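PDB 4R12: nicastrin from Dictyostelium purpureum, which probably serves as an essential subunit of gamma-secretase, the complex that cleaves membrane proteins such as Notch receptors and the amyloid precursor within the membrane. Local coordinates for residues P220-I232 against P477-F489. Numbering follows the deposited sequence.
Sequences PFDTTAFFRDLSI and PLNEVPNFYSSVF
Phe-484 binds the loop 220-232 through both of its backbone groups: its N donates to Ser-231 O (3.0 Å) and its O accepts from Thr-223 N. In the large lobe, built on an aminopeptidase-like alpha/beta fold, this loop joins strand 214-220 to helix 234-252. Segment 477-489, without regular helix or strand, packs against it. Small hydroxyl residues suit this buried contact because they bond to main chain at short range. Ser-231 OG donates to Arg-228 O and accepts from Tyr-485 N, while Thr-223 OG1 reaches Ser-231 O at 2.6 Å, on the opposite face of that carbonyl from Phe-484 N.

At one end, with CG anti to the backbone N (chi1 178°), the carboxamide of Asn-479 extends to the other segment and uses both its polar atoms: OD1 closes an Asx turn onto Val-481 N, and ND2 reaches Asp-229 O at 2.9 Å. A leucine here would probably leave Asp-229 O without this donor and let the turn relax. A water joins Asp-229 OD1, Asn-479 ND2 and Asn-483 OD1; a second links Asp-222 OD2 and Thr-223 O to Ser-486 N. Asp-222 also accepts from the backbone of Glu-271 and Arg-272.

Among apolar groups, the branched side chains of Ile-232 and Val-481 cross at about a right angle, CG1 to CG1 3.8 Å. Tyr-485 offers a broad face to the long aliphatic part of Arg-228, bent at chi3, whose guanidinium continues to Thr-25, while the tyrosine hydroxyl bonds Glu-574. Arg-228 CD sits 3.4 Å from the centroid of the Tyr-485 ring, a CH-pi contact, and Ser-487 N covers the other face.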
ATOM      1  N   PRO A 220       7.449   0.890   3.019  1.00 23.49           N
ATOM      2  CA  PRO A 220       6.148   0.222   3.008  1.00 23.58           C
ATOM      3  C   PRO A 220       5.494   0.408   1.641  1.00 21.82           C
ATOM      4  O   PRO A 220       5.284   1.551   1.246  1.00 22.79           O
ATOM      5  CB  PRO A 220       5.376   0.958   4.111  1.00 23.97           C
ATOM      6  CG  PRO A 220       5.934   2.362   4.064  1.00 22.39           C
ATOM      7  CD  PRO A 220       7.389   2.226   3.648  1.00 22.11           C
ATOM      8  N   PHE A 221       5.207  -0.659   0.903  1.00 19.54           N
ATOM      9  CA  PHE A 221       4.630  -0.427  -0.429  1.00 20.05           C
ATOM     10  C   PHE A 221       3.101  -0.528  -0.469  1.00 19.78           C
ATOM     11  O   PHE A 221       2.483  -0.104  -1.458  1.00 19.00           O
ATOM     12  CB  PHE A 221       5.254  -1.360  -1.489  1.00 19.55           C
ATOM     13  CG  PHE A 221       4.802  -2.806  -1.430  1.00 22.90           C
ATOM     14  CD1 PHE A 221       3.714  -3.250  -2.194  1.00 23.17           C
ATOM     15  CD2 PHE A 221       5.517  -3.741  -0.692  1.00 33.03           C
ATOM     16  CE1 PHE A 221       3.329  -4.582  -2.177  1.00 32.57           C
ATOM     17  CE2 PHE A 221       5.139  -5.071  -0.670  1.00 36.06           C
ATOM     18  CZ  PHE A 221       4.043  -5.497  -1.418  1.00 29.66           C
ATOM     19  N   ASP A 222       2.472  -1.035   0.583  1.00 22.96           N
ATOM     20  CA  ASP A 222       1.013  -1.125   0.559  1.00 22.75           C
ATOM     21  C   ASP A 222       0.382   0.239   0.857  1.00 23.37           C
ATOM     22  O   ASP A 222       1.021   1.134   1.425  1.00 21.69           O
ATOM     23  CB  ASP A 222       0.497  -2.188   1.542  1.00 21.05           C
ATOM     24  CG  ASP A 222       0.792  -1.850   2.992  1.00 23.52           C
ATOM     25  OD1 ASP A 222       1.960  -1.560   3.311  1.00 23.32           O
ATOM     26  OD2 ASP A 222      -0.151  -1.871   3.816  1.00 24.52           O
ATOM     27  N   THR A 223      -0.871   0.393   0.434  1.00 22.55           N
ATOM     28  CA  THR A 223      -1.565   1.666   0.510  1.00 22.46           C
ATOM     29  C   THR A 223      -2.949   1.502   1.121  1.00 24.37           C
ATOM     30  O   THR A 223      -3.391   0.379   1.398  1.00 24.17           O
ATOM     31  CB  THR A 223      -1.729   2.290  -0.879  1.00 23.01           C
ATOM     32  OG1 THR A 223      -2.322   1.313  -1.740  1.00 23.37           O
ATOM     33  CG2 THR A 223      -0.368   2.731  -1.449  1.00 21.91           C
ATOM     34  N   THR A 224      -3.642   2.621   1.317  1.00 23.71           N
ATOM     35  CA  THR A 224      -5.013   2.582   1.832  1.00 24.98           C
ATOM     36  C   THR A 224      -5.896   3.567   1.095  1.00 22.34           C
ATOM     37  O   THR A 224      -5.410   4.487   0.449  1.00 23.01           O
ATOM     38  CB  THR A 224      -5.093   2.912   3.332  1.00 24.20           C
ATOM     39  OG1 THR A 224      -4.424   4.158   3.584  1.00 25.97           O
ATOM     40  CG2 THR A 224      -4.466   1.810   4.165  1.00 26.31           C
ATOM     41  N   ALA A 225      -7.204   3.363   1.230  1.00 23.85           N
ATOM     42  CA  ALA A 225      -8.206   4.244   0.653  1.00 24.07           C
ATOM     43  C   ALA A 225      -9.578   3.850   1.188  1.00 23.07           C
ATOM     44  O   ALA A 225      -9.743   2.768   1.768  1.00 25.64           O
ATOM     45  CB  ALA A 225      -8.191   4.177  -0.854  1.00 22.69           C
ATOM     46  N   PHE A 226     -10.548   4.736   1.013  1.00 22.69           N
ATOM     47  CA  PHE A 226     -11.936   4.421   1.329  1.00 23.47           C
ATOM     48  C   PHE A 226     -12.367   3.338   0.339  1.00 24.60           C
ATOM     49  O   PHE A 226     -12.950   2.333   0.722  1.00 23.50           O
ATOM     50  CB  PHE A 226     -12.832   5.656   1.217  1.00 22.70           C
ATOM     51  CG  PHE A 226     -14.210   5.473   1.807  1.00 25.44           C
ATOM     52  CD1 PHE A 226     -15.211   4.846   1.083  1.00 24.38           C
ATOM     53  CD2 PHE A 226     -14.495   5.934   3.090  1.00 26.16           C
ATOM     54  CE1 PHE A 226     -16.480   4.680   1.615  1.00 25.04           C
ATOM     55  CE2 PHE A 226     -15.771   5.771   3.641  1.00 26.68           C
ATOM     56  CZ  PHE A 226     -16.757   5.144   2.900  1.00 28.06           C
ATOM     57  N   PHE A 227     -12.063   3.576  -0.934  1.00 23.75           N
ATOM     58  CA  PHE A 227     -12.327   2.618  -2.017  1.00 22.93           C
ATOM     59  C   PHE A 227     -11.018   1.945  -2.384  1.00 22.92           C
ATOM     60  O   PHE A 227     -10.221   2.506  -3.137  1.00 21.94           O
ATOM     61  CB  PHE A 227     -12.929   3.324  -3.246  1.00 22.83           C
ATOM     62  CG  PHE A 227     -14.200   4.061  -2.945  1.00 24.50           C
ATOM     63  CD1 PHE A 227     -15.374   3.366  -2.695  1.00 26.28           C
ATOM     64  CD2 PHE A 227     -14.220   5.437  -2.883  1.00 25.03           C
ATOM     65  CE1 PHE A 227     -16.549   4.039  -2.390  1.00 25.08           C
ATOM     66  CE2 PHE A 227     -15.392   6.114  -2.587  1.00 26.79           C
ATOM     67  CZ  PHE A 227     -16.560   5.413  -2.344  1.00 27.03           C
ATOM     68  N   ARG A 228     -10.787   0.749  -1.856  1.00 22.75           N
ATOM     69  CA  ARG A 228      -9.445   0.177  -1.905  1.00 23.86           C
ATOM     70  C   ARG A 228      -8.998  -0.281  -3.304  1.00 22.73           C
ATOM     71  O   ARG A 228      -7.792  -0.465  -3.536  1.00 21.37           O
ATOM     72  CB  ARG A 228      -9.338  -0.964  -0.878  1.00 22.36           C
ATOM     73  CG  ARG A 228      -9.227  -0.403   0.575  1.00 24.82           C
ATOM     74  CD  ARG A 228      -9.419  -1.459   1.665  1.00 25.77           C
ATOM     75  NE  ARG A 228     -10.831  -1.761   1.927  1.00 28.78           N
ATOM     76  CZ  ARG A 228     -11.637  -1.010   2.678  1.00 29.86           C
ATOM     77  NH1 ARG A 228     -11.185   0.102   3.250  1.00 35.64           N
ATOM     78  NH2 ARG A 228     -12.912  -1.371   2.857  1.00 28.09           N
ATOM     79  N   ASP A 229      -9.932  -0.434  -4.239  1.00 25.16           N
ATOM     80  CA  ASP A 229      -9.539  -0.707  -5.627  1.00 25.08           C
ATOM     81  C   ASP A 229      -8.929   0.534  -6.276  1.00 25.16           C
ATOM     82  O   ASP A 229      -8.377   0.451  -7.366  1.00 24.61           O
ATOM     83  CB  ASP A 229     -10.722  -1.185  -6.465  1.00 26.58           C
ATOM     84  CG  ASP A 229     -11.234  -2.537  -6.020  1.00 27.47           C
ATOM     85  OD1 ASP A 229     -10.407  -3.462  -5.842  1.00 28.54           O
ATOM     86  OD2 ASP A 229     -12.462  -2.660  -5.810  1.00 32.10           O
ATOM     87  N   LEU A 230      -9.041   1.683  -5.605  1.00 24.40           N
ATOM     88  CA  LEU A 230      -8.509   2.942  -6.122  1.00 23.34           C
ATOM     89  C   LEU A 230      -7.299   3.414  -5.325  1.00 22.49           C
ATOM     90  O   LEU A 230      -6.932   4.586  -5.396  1.00 22.73           O
ATOM     91  CB  LEU A 230      -9.575   4.048  -6.099  1.00 24.32           C
ATOM     92  CG  LEU A 230     -10.821   3.780  -6.947  1.00 24.83           C
ATOM     93  CD1 LEU A 230     -11.830   4.924  -6.820  1.00 22.74           C
ATOM     94  CD2 LEU A 230     -10.390   3.586  -8.411  1.00 24.25           C
ATOM     95  N   SER A 231      -6.680   2.499  -4.583  1.00 21.74           N
ATOM     96  CA  SER A 231      -5.606   2.847  -3.658  1.00 23.16           C
ATOM     97  C   SER A 231      -4.230   3.010  -4.324  1.00 21.43           C
ATOM     98  O   SER A 231      -3.284   2.254  -4.006  1.00 22.00           O
ATOM     99  CB  SER A 231      -5.521   1.781  -2.551  1.00 23.06           C
ATOM    100  OG  SER A 231      -5.354   0.489  -3.122  1.00 22.51           O
ATOM    101  N   ILE A 232      -4.130   3.981  -5.228  1.00 20.53           N
ATOM    102  CA  ILE A 232      -2.860   4.347  -5.857  1.00 21.41           C
ATOM    103  C   ILE A 232      -1.836   4.766  -4.801  1.00 20.63           C
ATOM    104  O   ILE A 232      -0.676   4.332  -4.846  1.00 20.01           O
ATOM    105  CB  ILE A 232      -3.055   5.491  -6.868  1.00 22.06           C
ATOM    106  CG1 ILE A 232      -4.025   5.054  -7.976  1.00 23.15           C
ATOM    107  CG2 ILE A 232      -1.700   5.972  -7.462  1.00 23.30           C
ATOM    108  CD1 ILE A 232      -4.265   6.120  -9.018  1.00 22.00           C
ATOM    109  N   PRO A 477      -3.730  -7.664 -15.581  1.00 32.70           N
ATOM    110  CA  PRO A 477      -4.508  -7.205 -14.417  1.00 31.92           C
ATOM    111  C   PRO A 477      -5.978  -6.879 -14.746  1.00 31.17           C
ATOM    112  O   PRO A 477      -6.246  -6.242 -15.755  1.00 31.58           O
ATOM    113  CB  PRO A 477      -3.757  -5.935 -13.965  1.00 30.26           C
ATOM    114  CG  PRO A 477      -3.041  -5.454 -15.188  1.00 31.77           C
ATOM    115  CD  PRO A 477      -2.657  -6.716 -15.943  1.00 33.04           C
ATOM    116  N   LEU A 478      -6.902  -7.306 -13.895  1.00 31.36           N
ATOM    117  CA  LEU A 478      -8.327  -6.993 -14.073  1.00 30.89           C
ATOM    118  C   LEU A 478      -8.612  -5.492 -13.930  1.00 31.32           C
ATOM    119  O   LEU A 478      -9.476  -4.938 -14.606  1.00 31.09           O
ATOM    120  CB  LEU A 478      -9.163  -7.780 -13.068  1.00 32.81           C
ATOM    121  CG  LEU A 478      -9.046  -9.307 -13.193  1.00 36.74           C
ATOM    122  CD1 LEU A 478      -9.775 -10.030 -12.061  1.00 35.89           C
ATOM    123  CD2 LEU A 478      -9.550  -9.777 -14.561  1.00 38.04           C
ATOM    124  N   ASN A 479      -7.859  -4.844 -13.050  1.00 27.79           N
ATOM    125  CA  ASN A 479      -8.016  -3.430 -12.770  1.00 26.83           C
ATOM    126  C   ASN A 479      -6.734  -2.688 -13.173  1.00 28.28           C
ATOM    127  O   ASN A 479      -5.658  -2.951 -12.634  1.00 25.05           O
ATOM    128  CB  ASN A 479      -8.348  -3.232 -11.274  1.00 27.22           C
ATOM    129  CG  ASN A 479      -8.481  -1.757 -10.878  1.00 27.53           C
ATOM    130  OD1 ASN A 479      -8.527  -0.875 -11.730  1.00 27.90           O
ATOM    131  ND2 ASN A 479      -8.554  -1.495  -9.561  1.00 26.94           N
ATOM    132  N   GLU A 480      -6.836  -1.770 -14.129  1.00 26.40           N
ATOM    133  CA  GLU A 480      -5.647  -1.065 -14.600  1.00 26.44           C
ATOM    134  C   GLU A 480      -5.328   0.134 -13.736  1.00 25.60           C
ATOM    135  O   GLU A 480      -4.294   0.761 -13.909  1.00 24.07           O
ATOM    136  CB  GLU A 480      -5.814  -0.624 -16.062  1.00 28.46           C
ATOM    137  CG  GLU A 480      -6.041  -1.795 -17.019  1.00 28.91           C
ATOM    138  CD  GLU A 480      -6.032  -1.365 -18.484  1.00 35.47           C
ATOM    139  OE1 GLU A 480      -6.463  -0.232 -18.785  1.00 34.39           O
ATOM    140  OE2 GLU A 480      -5.578  -2.163 -19.327  1.00 35.30           O
ATOM    141  N   VAL A 481      -6.206   0.473 -12.800  1.00 25.00           N
ATOM    142  CA  VAL A 481      -5.827   1.481 -11.804  1.00 24.14           C
ATOM    143  C   VAL A 481      -4.844   0.837 -10.854  1.00 22.98           C
ATOM    144  O   VAL A 481      -5.158  -0.184 -10.256  1.00 24.42           O
ATOM    145  CB  VAL A 481      -7.032   2.017 -11.001  1.00 24.68           C
ATOM    146  CG1 VAL A 481      -6.546   3.023  -9.927  1.00 24.55           C
ATOM    147  CG2 VAL A 481      -8.050   2.659 -11.926  1.00 25.93           C
ATOM    148  N   PRO A 482      -3.638   1.414 -10.716  1.00 23.31           N
ATOM    149  CA  PRO A 482      -2.726   0.817  -9.736  1.00 22.54           C
ATOM    150  C   PRO A 482      -3.366   0.861  -8.353  1.00 23.04           C
ATOM    151  O   PRO A 482      -3.867   1.918  -7.970  1.00 23.30           O
ATOM    152  CB  PRO A 482      -1.485   1.723  -9.777  1.00 22.20           C
ATOM    153  CG  PRO A 482      -1.646   2.580 -11.014  1.00 23.50           C
ATOM    154  CD  PRO A 482      -3.111   2.658 -11.301  1.00 23.30           C
ATOM    155  N   ASN A 483      -3.400  -0.257  -7.641  1.00 23.66           N
ATOM    156  CA  ASN A 483      -3.921  -0.231  -6.280  1.00 24.05           C
ATOM    157  C   ASN A 483      -3.119  -1.173  -5.395  1.00 23.51           C
ATOM    158  O   ASN A 483      -2.965  -2.343  -5.712  1.00 23.75           O
ATOM    159  CB  ASN A 483      -5.419  -0.576  -6.249  1.00 24.35           C
ATOM    160  CG  ASN A 483      -5.736  -1.953  -6.839  1.00 27.36           C
ATOM    161  OD1 ASN A 483      -6.155  -2.864  -6.116  1.00 26.92           O
ATOM    162  ND2 ASN A 483      -5.592  -2.091  -8.159  1.00 23.82           N
ATOM    163  N   PHE A 484      -2.590  -0.645  -4.296  1.00 22.05           N
ATOM    164  CA  PHE A 484      -1.618  -1.381  -3.485  1.00 21.19           C
ATOM    165  C   PHE A 484      -2.141  -1.740  -2.090  1.00 22.77           C
ATOM    166  O   PHE A 484      -1.365  -2.075  -1.192  1.00 21.49           O
ATOM    167  CB  PHE A 484      -0.316  -0.562  -3.376  1.00 21.03           C
ATOM    168  CG  PHE A 484       0.350  -0.344  -4.714  1.00 23.48           C
ATOM    169  CD1 PHE A 484       1.199  -1.311  -5.238  1.00 22.17           C
ATOM    170  CD2 PHE A 484       0.105   0.801  -5.458  1.00 22.24           C
ATOM    171  CE1 PHE A 484       1.807  -1.137  -6.484  1.00 22.38           C
ATOM    172  CE2 PHE A 484       0.711   0.979  -6.705  1.00 21.87           C
ATOM    173  CZ  PHE A 484       1.562   0.001  -7.207  1.00 20.52           C
ATOM    174  N   TYR A 485      -3.455  -1.695  -1.914  1.00 24.46           N
ATOM    175  CA  TYR A 485      -4.030  -2.246  -0.684  1.00 22.12           C
ATOM    176  C   TYR A 485      -3.612  -3.715  -0.611  1.00 22.96           C
ATOM    177  O   TYR A 485      -3.662  -4.425  -1.611  1.00 23.05           O
ATOM    178  CB  TYR A 485      -5.549  -2.089  -0.680  1.00 23.61           C
ATOM    179  CG  TYR A 485      -6.245  -2.960   0.341  1.00 22.68           C
ATOM    180  CD1 TYR A 485      -5.955  -2.843   1.693  1.00 25.16           C
ATOM    181  CD2 TYR A 485      -7.219  -3.875  -0.052  1.00 23.55           C
ATOM    182  CE1 TYR A 485      -6.609  -3.635   2.638  1.00 25.56           C
ATOM    183  CE2 TYR A 485      -7.882  -4.670   0.882  1.00 24.14           C
ATOM    184  CZ  TYR A 485      -7.562  -4.545   2.223  1.00 26.51           C
ATOM    185  OH  TYR A 485      -8.204  -5.318   3.154  1.00 25.43           O
ATOM    186  N   SER A 486      -3.156  -4.160   0.556  1.00 23.25           N
ATOM    187  CA  SER A 486      -2.586  -5.498   0.693  1.00 23.56           C
ATOM    188  C   SER A 486      -3.586  -6.624   0.413  1.00 24.54           C
ATOM    189  O   SER A 486      -3.190  -7.725   0.034  1.00 26.59           O
ATOM    190  CB  SER A 486      -2.014  -5.686   2.109  1.00 25.41           C
ATOM    191  OG  SER A 486      -3.061  -5.693   3.063  1.00 27.16           O
ATOM    192  N   SER A 487      -4.869  -6.339   0.615  1.00 23.83           N
ATOM    193  CA  SER A 487      -5.915  -7.368   0.557  1.00 26.39           C
ATOM    194  C   SER A 487      -5.638  -8.434   1.624  1.00 26.68           C
ATOM    195  O   SER A 487      -5.051  -8.130   2.679  1.00 25.67           O
ATOM    196  CB  SER A 487      -6.018  -7.981  -0.861  1.00 26.05           C
ATOM    197  OG  SER A 487      -7.085  -8.896  -0.959  1.00 27.57           O
ATOM    198  N   VAL A 488      -6.076  -9.667   1.383  1.00 25.94           N
ATOM    199  CA  VAL A 488      -6.025 -10.688   2.424  1.00 27.14           C
ATOM    200  C   VAL A 488      -4.847 -11.642   2.274  1.00 28.66           C
ATOM    201  O   VAL A 488      -4.378 -11.921   1.167  1.00 27.41           O
ATOM    202  CB  VAL A 488      -7.340 -11.501   2.475  1.00 29.95           C
ATOM    203  CG1 VAL A 488      -8.483 -10.592   2.894  1.00 29.87           C
ATOM    204  CG2 VAL A 488      -7.639 -12.166   1.134  1.00 29.27           C
ATOM    205  N   PHE A 489      -4.370 -12.136   3.412  1.00 26.92           N
ATOM    206  CA  PHE A 489      -3.177 -12.957   3.440  1.00 27.65           C
ATOM    207  C   PHE A 489      -3.352 -14.284   2.717  1.00 30.19           C
ATOM    208  O   PHE A 489      -2.450 -14.736   2.015  1.00 28.89           O
ATOM    209  CB  PHE A 489      -2.739 -13.229   4.877  1.00 27.81           C
ATOM    210  CG  PHE A 489      -1.568 -14.156   4.975  1.00 28.08           C
ATOM    211  CD1 PHE A 489      -0.283 -13.686   4.762  1.00 28.19           C
ATOM    212  CD2 PHE A 489      -1.751 -15.507   5.248  1.00 31.33           C
ATOM    213  CE1 PHE A 489       0.806 -14.544   4.830  1.00 30.19           C
ATOM    214  CE2 PHE A 489      -0.669 -16.373   5.327  1.00 31.62           C
ATOM    215  CZ  PHE A 489       0.610 -15.896   5.119  1.00 32.67           C
TER
HETATM  216  O   HOH W   1      -2.685  -1.853   2.635  1.00 23.59           O
HETATM  217  O   HOH W   2      -8.359  -3.878  -7.587  1.00 28.03           O